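Local coordinates for protein exocyst complex component EXO70 (PDB 2PFV) that serves in the exocyst complex, which tethers secretory vesicles to sites of exocytosis, helps that complex assemble, and binds phosphatidylinositol-4,5-bisphosphate and small GTPases, at residues D49-I54 / G69-L74; K407-I412 / I452-S457; I416-T421 / K507-S512. All blocks are in the same frame, centred on the assembly; numbering follows the deposited sequence.

Contact 1 of 3, residues D49-I54 / G69-L74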
ATOM      1  N   ASP A  49     -49.130  -0.161  39.499  1.00 27.55           N
ATOM      2  CA  ASP A  49     -49.475  -1.268  40.388  1.00 29.28           C
ATOM      3  C   ASP A  49     -50.916  -1.132  40.886  1.00 29.65           C
ATOM      4  O   ASP A  49     -51.599  -2.138  41.093  1.00 30.09           O
ATOM      5  CB  ASP A  49     -48.506  -1.328  41.589  1.00 29.36           C
ATOM      6  CG  ASP A  49     -47.071  -1.658  41.174  1.00 30.75           C
ATOM      7  OD1 ASP A  49     -46.877  -2.181  40.059  1.00 30.37           O
ATOM      8  OD2 ASP A  49     -46.129  -1.406  41.963  1.00 32.15           O
ATOM      9  N   MET A  50     -51.375   0.106  41.080  1.00 27.15           N
ATOM     10  CA  MET A  50     -52.744   0.338  41.540  1.00 26.81           C
ATOM     11  C   MET A  50     -53.680  -0.119  40.442  1.00 25.08           C
ATOM     12  O   MET A  50     -54.646  -0.828  40.693  1.00 23.55           O
ATOM     13  CB  MET A  50     -52.999   1.828  41.833  1.00 25.42           C
ATOM     14  CG  MET A  50     -54.435   2.151  42.298  1.00 27.86           C
ATOM     15  SD  MET A  50     -54.805   3.917  42.686  1.00 22.11           S
ATOM     16  CE  MET A  50     -53.818   4.088  44.228  1.00 30.94           C
ATOM     17  N   LEU A  51     -53.374   0.300  39.218  1.00 27.33           N
ATOM     18  CA  LEU A  51     -54.180  -0.036  38.055  1.00 28.18           C
ATOM     19  C   LEU A  51     -54.325  -1.542  37.894  1.00 30.23           C
ATOM     20  O   LEU A  51     -55.415  -2.044  37.623  1.00 30.47           O
ATOM     21  CB  LEU A  51     -53.556   0.569  36.792  1.00 28.37           C
ATOM     22  CG  LEU A  51     -54.262   0.237  35.474  1.00 29.71           C
ATOM     23  CD1 LEU A  51     -55.703   0.688  35.541  1.00 30.45           C
ATOM     24  CD2 LEU A  51     -53.546   0.920  34.322  1.00 31.23           C
ATOM     25  N   GLU A  52     -53.230  -2.265  38.075  1.00 30.91           N
ATOM     26  CA  GLU A  52     -53.278  -3.704  37.935  1.00 35.97           C
ATOM     27  C   GLU A  52     -54.074  -4.364  39.062  1.00 34.46           C
ATOM     28  O   GLU A  52     -54.848  -5.293  38.821  1.00 32.82           O
ATOM     29  CB  GLU A  52     -51.862  -4.278  37.882  1.00 40.40           C
ATOM     30  CG  GLU A  52     -51.811  -5.613  37.185  1.00 48.16           C
ATOM     31  CD  GLU A  52     -52.506  -5.556  35.835  1.00 52.88           C
ATOM     32  OE1 GLU A  52     -52.108  -4.719  34.991  1.00 54.42           O
ATOM     33  OE2 GLU A  52     -53.457  -6.339  35.622  1.00 57.69           O
ATOM     34  N   ASP A  53     -53.896  -3.877  40.287  1.00 34.19           N
ATOM     35  CA  ASP A  53     -54.602  -4.435  41.440  1.00 35.91           C
ATOM     36  C   ASP A  53     -56.125  -4.301  41.380  1.00 36.65           C
ATOM     37  O   ASP A  53     -56.836  -5.029  42.075  1.00 38.38           O
ATOM     38  CB  ASP A  53     -54.126  -3.783  42.746  1.00 37.57           C
ATOM     39  CG  ASP A  53     -52.667  -4.063  43.055  1.00 39.12           C
ATOM     40  OD1 ASP A  53     -52.130  -5.093  42.588  1.00 37.72           O
ATOM     41  OD2 ASP A  53     -52.065  -3.250  43.795  1.00 42.11           O
ATOM     42  N   ILE A  54     -56.634  -3.375  40.572  1.00 35.92           N
ATOM     43  CA  ILE A  54     -58.081  -3.185  40.497  1.00 37.79           C
ATOM     44  C   ILE A  54     -58.755  -3.694  39.224  1.00 39.22           C
ATOM     45  O   ILE A  54     -59.983  -3.716  39.146  1.00 37.97           O
ATOM     46  CB  ILE A  54     -58.457  -1.700  40.682  1.00 36.67           C
ATOM     47  CG1 ILE A  54     -57.962  -0.876  39.494  1.00 36.00           C
ATOM     48  CG2 ILE A  54     -57.867  -1.181  41.983  1.00 36.88           C
ATOM     49  CD1 ILE A  54     -58.312   0.595  39.589  1.00 36.01           C
ATOM     50  N   GLY A  69     -64.074   5.570  35.450  1.00 23.81           N
ATOM     51  CA  GLY A  69     -63.384   6.838  35.563  1.00 27.15           C
ATOM     52  C   GLY A  69     -61.980   6.657  36.111  1.00 26.15           C
ATOM     53  O   GLY A  69     -61.037   7.179  35.544  1.00 29.30           O
ATOM     54  N   ILE A  70     -61.825   5.909  37.205  1.00 27.38           N
ATOM     55  CA  ILE A  70     -60.490   5.726  37.767  1.00 27.67           C
ATOM     56  C   ILE A  70     -59.592   4.913  36.835  1.00 27.78           C
ATOM     57  O   ILE A  70     -58.387   5.162  36.751  1.00 26.63           O
ATOM     58  CB  ILE A  70     -60.532   5.070  39.167  1.00 29.27           C
ATOM     59  CG1 ILE A  70     -59.215   5.370  39.892  1.00 27.52           C
ATOM     60  CG2 ILE A  70     -60.797   3.565  39.048  1.00 25.33           C
ATOM     61  CD1 ILE A  70     -59.111   4.801  41.282  1.00 27.67           C
ATOM     62  N   LEU A  71     -60.168   3.956  36.114  1.00 27.06           N
ATOM     63  CA  LEU A  71     -59.372   3.161  35.183  1.00 25.33           C
ATOM     64  C   LEU A  71     -58.720   4.057  34.125  1.00 26.03           C
ATOM     65  O   LEU A  71     -57.516   3.977  33.876  1.00 25.52           O
ATOM     66  CB  LEU A  71     -60.244   2.108  34.485  1.00 26.14           C
ATOM     67  CG  LEU A  71     -60.664   0.893  35.313  1.00 27.48           C
ATOM     68  CD1 LEU A  71     -61.501  -0.074  34.451  1.00 26.51           C
ATOM     69  CD2 LEU A  71     -59.405   0.184  35.834  1.00 27.12           C
ATOM     70  N   THR A  72     -59.524   4.913  33.509  1.00 26.09           N
ATOM     71  CA  THR A  72     -59.042   5.810  32.466  1.00 26.59           C
ATOM     72  C   THR A  72     -58.078   6.847  33.035  1.00 26.29           C
ATOM     73  O   THR A  72     -57.068   7.205  32.414  1.00 24.78           O
ATOM     74  CB  THR A  72     -60.226   6.545  31.800  1.00 28.16           C
ATOM     75  OG1 THR A  72     -61.195   5.583  31.365  1.00 30.66           O
ATOM     76  CG2 THR A  72     -59.752   7.350  30.600  1.00 27.58           C
ATOM     77  N   HIS A  73     -58.398   7.339  34.222  1.00 28.22           N
ATOM     78  CA  HIS A  73     -57.552   8.324  34.853  1.00 29.02           C
ATOM     79  C   HIS A  73     -56.168   7.725  35.088  1.00 26.77           C
ATOM     80  O   HIS A  73     -55.163   8.302  34.690  1.00 26.53           O
ATOM     81  CB  HIS A  73     -58.162   8.784  36.177  1.00 32.47           C
ATOM     82  CG  HIS A  73     -57.384   9.880  36.832  1.00 36.53           C
ATOM     83  ND1 HIS A  73     -57.451  10.139  38.183  1.00 41.02           N
ATOM     84  CD2 HIS A  73     -56.510  10.778  36.318  1.00 38.67           C
ATOM     85  CE1 HIS A  73     -56.649  11.148  38.475  1.00 41.62           C
ATOM     86  NE2 HIS A  73     -56.066  11.554  37.361  1.00 40.13           N
ATOM     87  N   LEU A  74     -56.105   6.556  35.718  1.00 26.69           N
ATOM     88  CA  LEU A  74     -54.807   5.924  35.965  1.00 26.13           C
ATOM     89  C   LEU A  74     -54.075   5.673  34.649  1.00 27.21           C
ATOM     90  O   LEU A  74     -52.894   6.021  34.495  1.00 23.63           O
ATOM     91  CB  LEU A  74     -54.982   4.602  36.728  1.00 27.67           C
ATOM     92  CG  LEU A  74     -54.879   4.598  38.266  1.00 31.33           C
ATOM     93  CD1 LEU A  74     -55.251   5.953  38.860  1.00 33.43           C
ATOM     94  CD2 LEU A  74     -55.785   3.508  38.817  1.00 29.68           C
TER

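Contact 2 of 3, residues K407-I412 / I452-S457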
ATOM      1  N   LYS A 407      26.150  -8.368 -33.243  1.00 35.18           N
ATOM      2  CA  LYS A 407      27.378  -7.715 -33.696  1.00 35.26           C
ATOM      3  C   LYS A 407      27.573  -6.330 -33.076  1.00 34.78           C
ATOM      4  O   LYS A 407      28.524  -5.624 -33.416  1.00 34.51           O
ATOM      5  CB  LYS A 407      27.357  -7.557 -35.219  1.00 36.18           C
ATOM      6  CG  LYS A 407      26.987  -8.814 -35.997  1.00 40.46           C
ATOM      7  CD  LYS A 407      28.045  -9.898 -35.874  1.00 42.38           C
ATOM      8  CE  LYS A 407      27.693 -11.102 -36.750  1.00 47.72           C
ATOM      9  NZ  LYS A 407      28.592 -12.270 -36.503  1.00 46.52           N
ATOM     10  N   HIS A 408      26.681  -5.948 -32.169  1.00 33.13           N
ATOM     11  CA  HIS A 408      26.759  -4.629 -31.548  1.00 32.66           C
ATOM     12  C   HIS A 408      26.820  -4.679 -30.025  1.00 32.19           C
ATOM     13  O   HIS A 408      26.361  -3.758 -29.348  1.00 32.70           O
ATOM     14  CB  HIS A 408      25.551  -3.808 -31.997  1.00 32.59           C
ATOM     15  CG  HIS A 408      25.378  -3.773 -33.485  1.00 33.63           C
ATOM     16  ND1 HIS A 408      26.050  -2.881 -34.292  1.00 34.97           N
ATOM     17  CD2 HIS A 408      24.680  -4.583 -34.318  1.00 33.74           C
ATOM     18  CE1 HIS A 408      25.777  -3.143 -35.557  1.00 35.00           C
ATOM     19  NE2 HIS A 408      24.948  -4.172 -35.600  1.00 34.56           N
ATOM     20  N   LYS A 409      27.406  -5.737 -29.481  1.00 31.01           N
ATOM     21  CA  LYS A 409      27.476  -5.871 -28.029  1.00 30.45           C
ATOM     22  C   LYS A 409      28.164  -4.705 -27.326  1.00 29.25           C
ATOM     23  O   LYS A 409      27.713  -4.259 -26.275  1.00 27.94           O
ATOM     24  CB  LYS A 409      28.134  -7.209 -27.651  1.00 29.36           C
ATOM     25  CG  LYS A 409      27.310  -8.398 -28.161  1.00 31.81           C
ATOM     26  CD  LYS A 409      27.655  -9.731 -27.524  1.00 32.19           C
ATOM     27  CE  LYS A 409      28.995 -10.245 -27.968  1.00 29.63           C
ATOM     28  NZ  LYS A 409      29.144 -10.116 -29.433  1.00 33.66           N
ATOM     29  N   GLN A 410      29.233  -4.187 -27.912  1.00 29.67           N
ATOM     30  CA  GLN A 410      29.942  -3.083 -27.282  1.00 31.21           C
ATOM     31  C   GLN A 410      29.057  -1.839 -27.096  1.00 30.72           C
ATOM     32  O   GLN A 410      28.956  -1.307 -25.984  1.00 27.46           O
ATOM     33  CB  GLN A 410      31.196  -2.726 -28.091  1.00 31.56           C
ATOM     34  CG  GLN A 410      32.017  -1.599 -27.465  1.00 33.53           C
ATOM     35  CD  GLN A 410      33.330  -1.349 -28.190  1.00 35.20           C
ATOM     36  OE1 GLN A 410      33.349  -1.045 -29.387  1.00 39.84           O
ATOM     37  NE2 GLN A 410      34.433  -1.469 -27.469  1.00 33.80           N
ATOM     38  N   ARG A 411      28.420  -1.385 -28.177  1.00 28.66           N
ATOM     39  CA  ARG A 411      27.558  -0.204 -28.117  1.00 28.86           C
ATOM     40  C   ARG A 411      26.350  -0.437 -27.231  1.00 28.25           C
ATOM     41  O   ARG A 411      25.969   0.420 -26.435  1.00 27.09           O
ATOM     42  CB  ARG A 411      27.079   0.211 -29.517  1.00 30.42           C
ATOM     43  CG  ARG A 411      26.029   1.309 -29.460  1.00 32.72           C
ATOM     44  CD  ARG A 411      25.591   1.847 -30.818  1.00 32.08           C
ATOM     45  NE  ARG A 411      24.631   2.932 -30.623  1.00 35.05           N
ATOM     46  CZ  ARG A 411      23.944   3.531 -31.593  1.00 38.18           C
ATOM     47  NH1 ARG A 411      24.098   3.152 -32.854  1.00 36.16           N
ATOM     48  NH2 ARG A 411      23.104   4.519 -31.299  1.00 37.23           N
ATOM     49  N   ILE A 412      25.744  -1.605 -27.368  1.00 27.19           N
ATOM     50  CA  ILE A 412      24.585  -1.930 -26.568  1.00 25.49           C
ATOM     51  C   ILE A 412      24.966  -1.997 -25.090  1.00 25.70           C
ATOM     52  O   ILE A 412      24.260  -1.458 -24.237  1.00 24.24           O
ATOM     53  CB  ILE A 412      23.979  -3.270 -27.033  1.00 26.59           C
ATOM     54  CG1 ILE A 412      23.407  -3.101 -28.445  1.00 28.97           C
ATOM     55  CG2 ILE A 412      22.903  -3.727 -26.062  1.00 26.35           C
ATOM     56  CD1 ILE A 412      23.019  -4.418 -29.129  1.00 32.10           C
ATOM     57  N   ILE A 452      28.976  -5.090 -18.689  1.00 30.13           N
ATOM     58  CA  ILE A 452      30.379  -4.727 -18.786  1.00 28.82           C
ATOM     59  C   ILE A 452      30.914  -5.849 -19.685  1.00 27.02           C
ATOM     60  O   ILE A 452      31.710  -5.623 -20.590  1.00 28.23           O
ATOM     61  CB  ILE A 452      31.091  -4.787 -17.432  1.00 29.88           C
ATOM     62  CG1 ILE A 452      30.742  -3.541 -16.613  1.00 31.85           C
ATOM     63  CG2 ILE A 452      32.601  -4.915 -17.646  1.00 27.18           C
ATOM     64  CD1 ILE A 452      31.067  -3.680 -15.125  1.00 36.61           C
ATOM     65  N   SER A 453      30.440  -7.063 -19.425  1.00 27.85           N
ATOM     66  CA  SER A 453      30.830  -8.228 -20.209  1.00 30.00           C
ATOM     67  C   SER A 453      30.525  -7.989 -21.689  1.00 26.79           C
ATOM     68  O   SER A 453      31.289  -8.399 -22.548  1.00 29.50           O
ATOM     69  CB  SER A 453      30.098  -9.476 -19.710  1.00 31.42           C
ATOM     70  OG  SER A 453      30.676 -10.641 -20.269  1.00 38.84           O
ATOM     71  N   TYR A 454      29.418  -7.316 -21.984  1.00 26.92           N
ATOM     72  CA  TYR A 454      29.079  -7.000 -23.369  1.00 27.44           C
ATOM     73  C   TYR A 454      30.171  -6.103 -23.957  1.00 28.68           C
ATOM     74  O   TYR A 454      30.667  -6.348 -25.051  1.00 27.22           O
ATOM     75  CB  TYR A 454      27.746  -6.245 -23.446  1.00 29.44           C
ATOM     76  CG  TYR A 454      26.515  -7.105 -23.636  1.00 30.44           C
ATOM     77  CD1 TYR A 454      26.263  -8.187 -22.797  1.00 32.41           C
ATOM     78  CD2 TYR A 454      25.583  -6.815 -24.641  1.00 32.79           C
ATOM     79  CE1 TYR A 454      25.121  -8.965 -22.944  1.00 33.15           C
ATOM     80  CE2 TYR A 454      24.424  -7.595 -24.801  1.00 31.89           C
ATOM     81  CZ  TYR A 454      24.206  -8.671 -23.943  1.00 32.35           C
ATOM     82  OH  TYR A 454      23.091  -9.474 -24.076  1.00 34.88           O
ATOM     83  N   MET A 455      30.547  -5.059 -23.222  1.00 29.32           N
ATOM     84  CA  MET A 455      31.562  -4.125 -23.707  1.00 30.03           C
ATOM     85  C   MET A 455      32.920  -4.774 -23.901  1.00 30.61           C
ATOM     86  O   MET A 455      33.692  -4.346 -24.746  1.00 33.29           O
ATOM     87  CB  MET A 455      31.707  -2.923 -22.763  1.00 27.50           C
ATOM     88  CG  MET A 455      30.470  -2.058 -22.620  1.00 23.86           C
ATOM     89  SD  MET A 455      30.877  -0.412 -21.939  1.00 21.34           S
ATOM     90  CE  MET A 455      30.681  -0.656 -20.271  1.00 33.39           C
ATOM     91  N   VAL A 456      33.210  -5.817 -23.136  1.00 33.68           N
ATOM     92  CA  VAL A 456      34.501  -6.492 -23.261  1.00 36.96           C
ATOM     93  C   VAL A 456      34.519  -7.695 -24.228  1.00 35.27           C
ATOM     94  O   VAL A 456      35.593  -8.170 -24.606  1.00 33.70           O
ATOM     95  CB  VAL A 456      35.013  -6.938 -21.851  1.00 38.98           C
ATOM     96  CG1 VAL A 456      34.019  -7.862 -21.204  1.00 41.73           C
ATOM     97  CG2 VAL A 456      36.353  -7.627 -21.963  1.00 43.60           C
ATOM     98  N   SER A 457      33.343  -8.167 -24.649  1.00 35.73           N
ATOM     99  CA  SER A 457      33.247  -9.338 -25.544  1.00 35.69           C
ATOM    100  C   SER A 457      34.093  -9.292 -26.820  1.00 32.08           C
ATOM    101  O   SER A 457      34.784 -10.267 -27.145  1.00 31.40           O
ATOM    102  CB  SER A 457      31.790  -9.595 -25.939  1.00 37.88           C
ATOM    103  OG  SER A 457      31.339  -8.607 -26.853  1.00 41.27           O
TER

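Contact 3 of 3, residues I416-T421 / K507-S512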
ATOM      1  N   ILE A 416      23.141   0.319 -22.194  1.00 25.41           N
ATOM      2  CA  ILE A 416      22.510  -0.167 -20.980  1.00 25.52           C
ATOM      3  C   ILE A 416      23.253   0.334 -19.718  1.00 25.36           C
ATOM      4  O   ILE A 416      22.623   0.728 -18.739  1.00 27.17           O
ATOM      5  CB  ILE A 416      22.435  -1.722 -20.979  1.00 26.35           C
ATOM      6  CG1 ILE A 416      21.703  -2.221 -22.237  1.00 26.15           C
ATOM      7  CG2 ILE A 416      21.726  -2.202 -19.737  1.00 25.40           C
ATOM      8  CD1 ILE A 416      20.318  -1.600 -22.457  1.00 27.03           C
ATOM      9  N   LEU A 417      24.580   0.325 -19.735  1.00 26.13           N
ATOM     10  CA  LEU A 417      25.340   0.799 -18.573  1.00 25.98           C
ATOM     11  C   LEU A 417      25.037   2.268 -18.279  1.00 26.90           C
ATOM     12  O   LEU A 417      24.833   2.636 -17.118  1.00 25.36           O
ATOM     13  CB  LEU A 417      26.846   0.623 -18.782  1.00 23.40           C
ATOM     14  CG  LEU A 417      27.601  -0.641 -18.335  1.00 25.31           C
ATOM     15  CD1 LEU A 417      26.868  -1.365 -17.221  1.00 22.96           C
ATOM     16  CD2 LEU A 417      27.809  -1.547 -19.509  1.00 28.01           C
ATOM     17  N   MET A 418      24.978   3.100 -19.320  1.00 26.24           N
ATOM     18  CA  MET A 418      24.680   4.516 -19.112  1.00 28.62           C
ATOM     19  C   MET A 418      23.334   4.687 -18.428  1.00 30.22           C
ATOM     20  O   MET A 418      23.166   5.566 -17.579  1.00 32.13           O
ATOM     21  CB  MET A 418      24.720   5.291 -20.436  1.00 28.58           C
ATOM     22  CG  MET A 418      26.142   5.532 -20.962  1.00 30.67           C
ATOM     23  SD  MET A 418      27.228   6.486 -19.808  1.00 30.97           S
ATOM     24  CE  MET A 418      26.526   8.098 -20.031  1.00 31.23           C
ATOM     25  N   ASN A 419      22.367   3.845 -18.771  1.00 30.09           N
ATOM     26  CA  ASN A 419      21.071   3.947 -18.121  1.00 30.03           C
ATOM     27  C   ASN A 419      21.135   3.375 -16.701  1.00 29.94           C
ATOM     28  O   ASN A 419      20.535   3.920 -15.775  1.00 29.84           O
ATOM     29  CB  ASN A 419      19.991   3.238 -18.946  1.00 27.77           C
ATOM     30  CG  ASN A 419      19.581   4.041 -20.171  1.00 27.71           C
ATOM     31  OD1 ASN A 419      20.289   4.072 -21.181  1.00 28.48           O
ATOM     32  ND2 ASN A 419      18.439   4.711 -20.079  1.00 25.63           N
ATOM     33  N   LEU A 420      21.866   2.279 -16.529  1.00 30.46           N
ATOM     34  CA  LEU A 420      21.995   1.673 -15.210  1.00 32.03           C
ATOM     35  C   LEU A 420      22.745   2.605 -14.268  1.00 32.66           C
ATOM     36  O   LEU A 420      22.580   2.534 -13.055  1.00 33.59           O
ATOM     37  CB  LEU A 420      22.716   0.326 -15.305  1.00 28.98           C
ATOM     38  CG  LEU A 420      21.801  -0.814 -15.750  1.00 30.87           C
ATOM     39  CD1 LEU A 420      22.591  -2.116 -15.889  1.00 30.17           C
ATOM     40  CD2 LEU A 420      20.679  -0.968 -14.730  1.00 30.39           C
ATOM     41  N   THR A 421      23.566   3.483 -14.829  1.00 35.34           N
ATOM     42  CA  THR A 421      24.313   4.425 -14.007  1.00 36.88           C
ATOM     43  C   THR A 421      23.329   5.351 -13.299  1.00 38.43           C
ATOM     44  O   THR A 421      23.549   5.741 -12.149  1.00 39.18           O
ATOM     45  CB  THR A 421      25.284   5.265 -14.858  1.00 36.03           C
ATOM     46  OG1 THR A 421      26.296   4.410 -15.400  1.00 33.83           O
ATOM     47  CG2 THR A 421      25.944   6.356 -14.014  1.00 37.78           C
ATOM     48  N   LYS A 507      32.131   6.912 -23.943  1.00 37.21           N
ATOM     49  CA  LYS A 507      32.694   7.499 -22.724  1.00 39.39           C
ATOM     50  C   LYS A 507      31.827   7.251 -21.503  1.00 36.43           C
ATOM     51  O   LYS A 507      30.786   7.886 -21.336  1.00 33.58           O
ATOM     52  CB  LYS A 507      32.886   9.016 -22.878  1.00 42.80           C
ATOM     53  CG  LYS A 507      34.293   9.465 -23.263  1.00 45.10           C
ATOM     54  CD  LYS A 507      34.609   9.217 -24.734  1.00 47.72           C
ATOM     55  CE  LYS A 507      35.975   9.803 -25.101  1.00 47.47           C
ATOM     56  NZ  LYS A 507      36.261   9.757 -26.561  1.00 46.32           N
ATOM     57  N   LEU A 508      32.257   6.326 -20.653  1.00 35.61           N
ATOM     58  CA  LEU A 508      31.516   6.036 -19.433  1.00 36.95           C
ATOM     59  C   LEU A 508      31.700   7.215 -18.485  1.00 38.58           C
ATOM     60  O   LEU A 508      32.735   7.888 -18.513  1.00 37.41           O
ATOM     61  CB  LEU A 508      32.033   4.752 -18.783  1.00 37.07           C
ATOM     62  CG  LEU A 508      31.559   3.454 -19.436  1.00 37.56           C
ATOM     63  CD1 LEU A 508      32.180   2.251 -18.737  1.00 37.61           C
ATOM     64  CD2 LEU A 508      30.036   3.388 -19.354  1.00 37.58           C
ATOM     65  N   SER A 509      30.699   7.473 -17.652  1.00 40.01           N
ATOM     66  CA  SER A 509      30.780   8.586 -16.716  1.00 42.80           C
ATOM     67  C   SER A 509      31.095   8.097 -15.308  1.00 41.83           C
ATOM     68  O   SER A 509      31.734   8.794 -14.524  1.00 43.59           O
ATOM     69  CB  SER A 509      29.463   9.361 -16.717  1.00 43.37           C
ATOM     70  OG  SER A 509      29.108   9.741 -18.039  1.00 47.27           O
ATOM     71  N   ASP A 510      30.649   6.886 -15.000  1.00 41.61           N
ATOM     72  CA  ASP A 510      30.866   6.294 -13.688  1.00 38.68           C
ATOM     73  C   ASP A 510      32.304   5.821 -13.526  1.00 38.00           C
ATOM     74  O   ASP A 510      32.773   4.953 -14.265  1.00 35.03           O
ATOM     75  CB  ASP A 510      29.895   5.130 -13.486  1.00 40.59           C
ATOM     76  CG  ASP A 510      29.924   4.571 -12.078  1.00 41.57           C
ATOM     77  OD1 ASP A 510      30.868   3.833 -11.737  1.00 43.40           O
ATOM     78  OD2 ASP A 510      28.992   4.873 -11.303  1.00 47.34           O
ATOM     79  N   PRO A 511      33.024   6.396 -12.546  1.00 37.12           N
ATOM     80  CA  PRO A 511      34.419   6.044 -12.267  1.00 35.92           C
ATOM     81  C   PRO A 511      34.562   4.539 -12.039  1.00 34.06           C
ATOM     82  O   PRO A 511      35.480   3.899 -12.557  1.00 33.36           O
ATOM     83  CB  PRO A 511      34.732   6.842 -10.995  1.00 37.24           C
ATOM     84  CG  PRO A 511      33.810   8.022 -11.092  1.00 38.72           C
ATOM     85  CD  PRO A 511      32.526   7.383 -11.571  1.00 37.36           C
ATOM     86  N   SER A 512      33.655   3.974 -11.252  1.00 32.76           N
ATOM     87  CA  SER A 512      33.716   2.543 -10.983  1.00 34.00           C
ATOM     88  C   SER A 512      33.643   1.707 -12.253  1.00 31.95           C
ATOM     89  O   SER A 512      34.411   0.764 -12.414  1.00 31.73           O
ATOM     90  CB  SER A 512      32.604   2.123 -10.017  1.00 35.70           C
ATOM     91  OG  SER A 512      33.056   2.246  -8.678  1.00 41.21           O
TER
HETATM   92  O   HOH W   1      28.606   5.691 -16.703  1.00 45.54           O

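Contact 1 of 3, residues D49-I54 / G69-L74
M50, L51 and I54 meet I70, L71 and L74 without any flat group between them, so there is no ring face or edge to assign. The one ring in the two segments, on H73, takes no part and makes a weak hydrogen bond to E25 of helix 14-29. What remains is aliphatic packing in an antiparallel hairpin of two successive helices in the N-terminal part of the helical rod. Helix 65-93 returns alongside helix 37-55, their short axes 10.1 Å apart at closest approach, with 148° between their directions. Helix 14-29 lies along the same seam: L17 touches I54 and I70, E20 touches M50, and A21 touches L74. M50, I54, I70 and L74 are buried, covered in part by this third helix, and L51 and L71 sit toward the more open side.

L74 is the central residue. Its CD2 branch lies 4.0 Å from the CA of L51, close against the backbone of the opposite helix, and the same methyl meets CG of M50 at 4.0 Å. M50 reaches it with CG anti to the backbone N (chi1 179°), and the side chains of M50 and L74 cross nearly at a right angle. On the outer side, CD1 of L51 and CD2 of L71 touch at 3.7 Å, again with the two chains crossing almost square. I54 comes in from the C-terminal end of its segment. Its CG1 stands between the backbone N and the carbonyl carbon (chi1 67°), and the extended second torsion carries CD1 deep into the seam. There this one methyl touches three partners on the facing helix: CG2 of I70, CD2 of L71 and CD2 of L74, each 3.9 Å away.

Contact 2 of 3, residues K407-I412 / I452-S457
Q410 and M455 bring the two backbones unusually close, with their CA atoms only 4.1 Å apart, and the CA atoms of K409 and Y454 follow at 5.1 Å. The first turn of helix 409-428, with H408 at its N-cap position, is pressed here against the middle of helix 439-471. Little fits between the chains at such a distance, and much of the contact is side chain against backbone. The carbonyl O of K409 sits 3.5 Å from CB of Y454 and lies in the plane of the ring, at its edge. At the next residue, O of Q410 rests 3.8 Å from CG of M455.

This tight crossing belongs to the helical bundle of the Exo70 C-terminal region, where helix 363-390 packs alongside. E383 of that helix touches I412 and accepts a hydrogen bond from the hydroxyl of Y454, which is also bonded to the backbone N of N400. The ring is thus fixed at its far end while CG2 of I412 approaches it obliquely.

K409 takes a different path. Its chain bends at chi3 and again at chi4, folding CE to 3.1 Å from OG of S457, while NZ donates hydrogen bonds to the carbonyl O atoms of S403 and N406. The S457 hydroxyl is itself committed: OG stands between the backbone N and the carbonyl carbon (chi1 72°) and donates to O of Y454 at 3.0 Å, 18° out of the carbonyl plane. That oxygen also takes the backbone N-H of S457. Q410 extends past M455 to bond T503 through NE2.

Contact 3 of 3, residues I416-T421 / K507-S512
M418 curls over the loop ahead of helix 511-536, and its thioether tip does the touching. Both chi2 (-59°) and chi3 (-74°) are bent, which swings SD to 4.1 Å from the carbonyl O of K507 and sets the terminal CE 3.7 Å from OG of S509. The same sulfur lies against CD2 of L508. That methyl also fills in beside CB of L417 at 4.3 Å, so L508 sits against two successive residues of helix 409-428.

T421 does two jobs. Its OG1 is anti to the carbonyl carbon (chi1 -66°) and leans back along the helix, donating to O of L417 at 2.9 Å from well above the carbonyl plane. That oxygen also receives the backbone N-H of T421. On its acceptor side, OG1 takes a hydrogen bond from a water 2.9 Å away, and the water in turn accepts the N-H of S509, bridging helix and loop. With a valine here, the water would probably lose its anchor on the helix and S509 N its link to 416-421. Beside the bridge, CG2 and OG1 of T421 both lie close to CB of D510, the two side chains crossing at a slant. The D510 carboxylate turns to the start of helix 511-536, where OD1 caps L513 N.

Around this junction of the C-terminal helical bundle, Y451 and M455 of helix 439-471 pack on L417, M455 also reaches L508, and L513 of helix 511-536 touches L417, L508 and T421.

Contact 1 stands alone near one end of a long helical rod, and contacts 2 and 3 lie together on the other side of the chain's centre. The centre of contact 1 is 107 Å from that of contact 2 and 100 Å from that of contact 3. Contact 1 joins neighbours in sequence within the N-terminal region, closing before the others open. Contacts 2 and 3, with centres 13 Å apart, share helix 409-428 and interleave along the chain: 407-412, 416-421, 452-457, 507-512. They touch directly, CE of M455 lying 3.6 Å from CD1 of L508. Helix 409-428 thereby packs on both helix 439-471 and the loop leading into helix 511-536, while contact 1 fastens the distant N-terminal part separately.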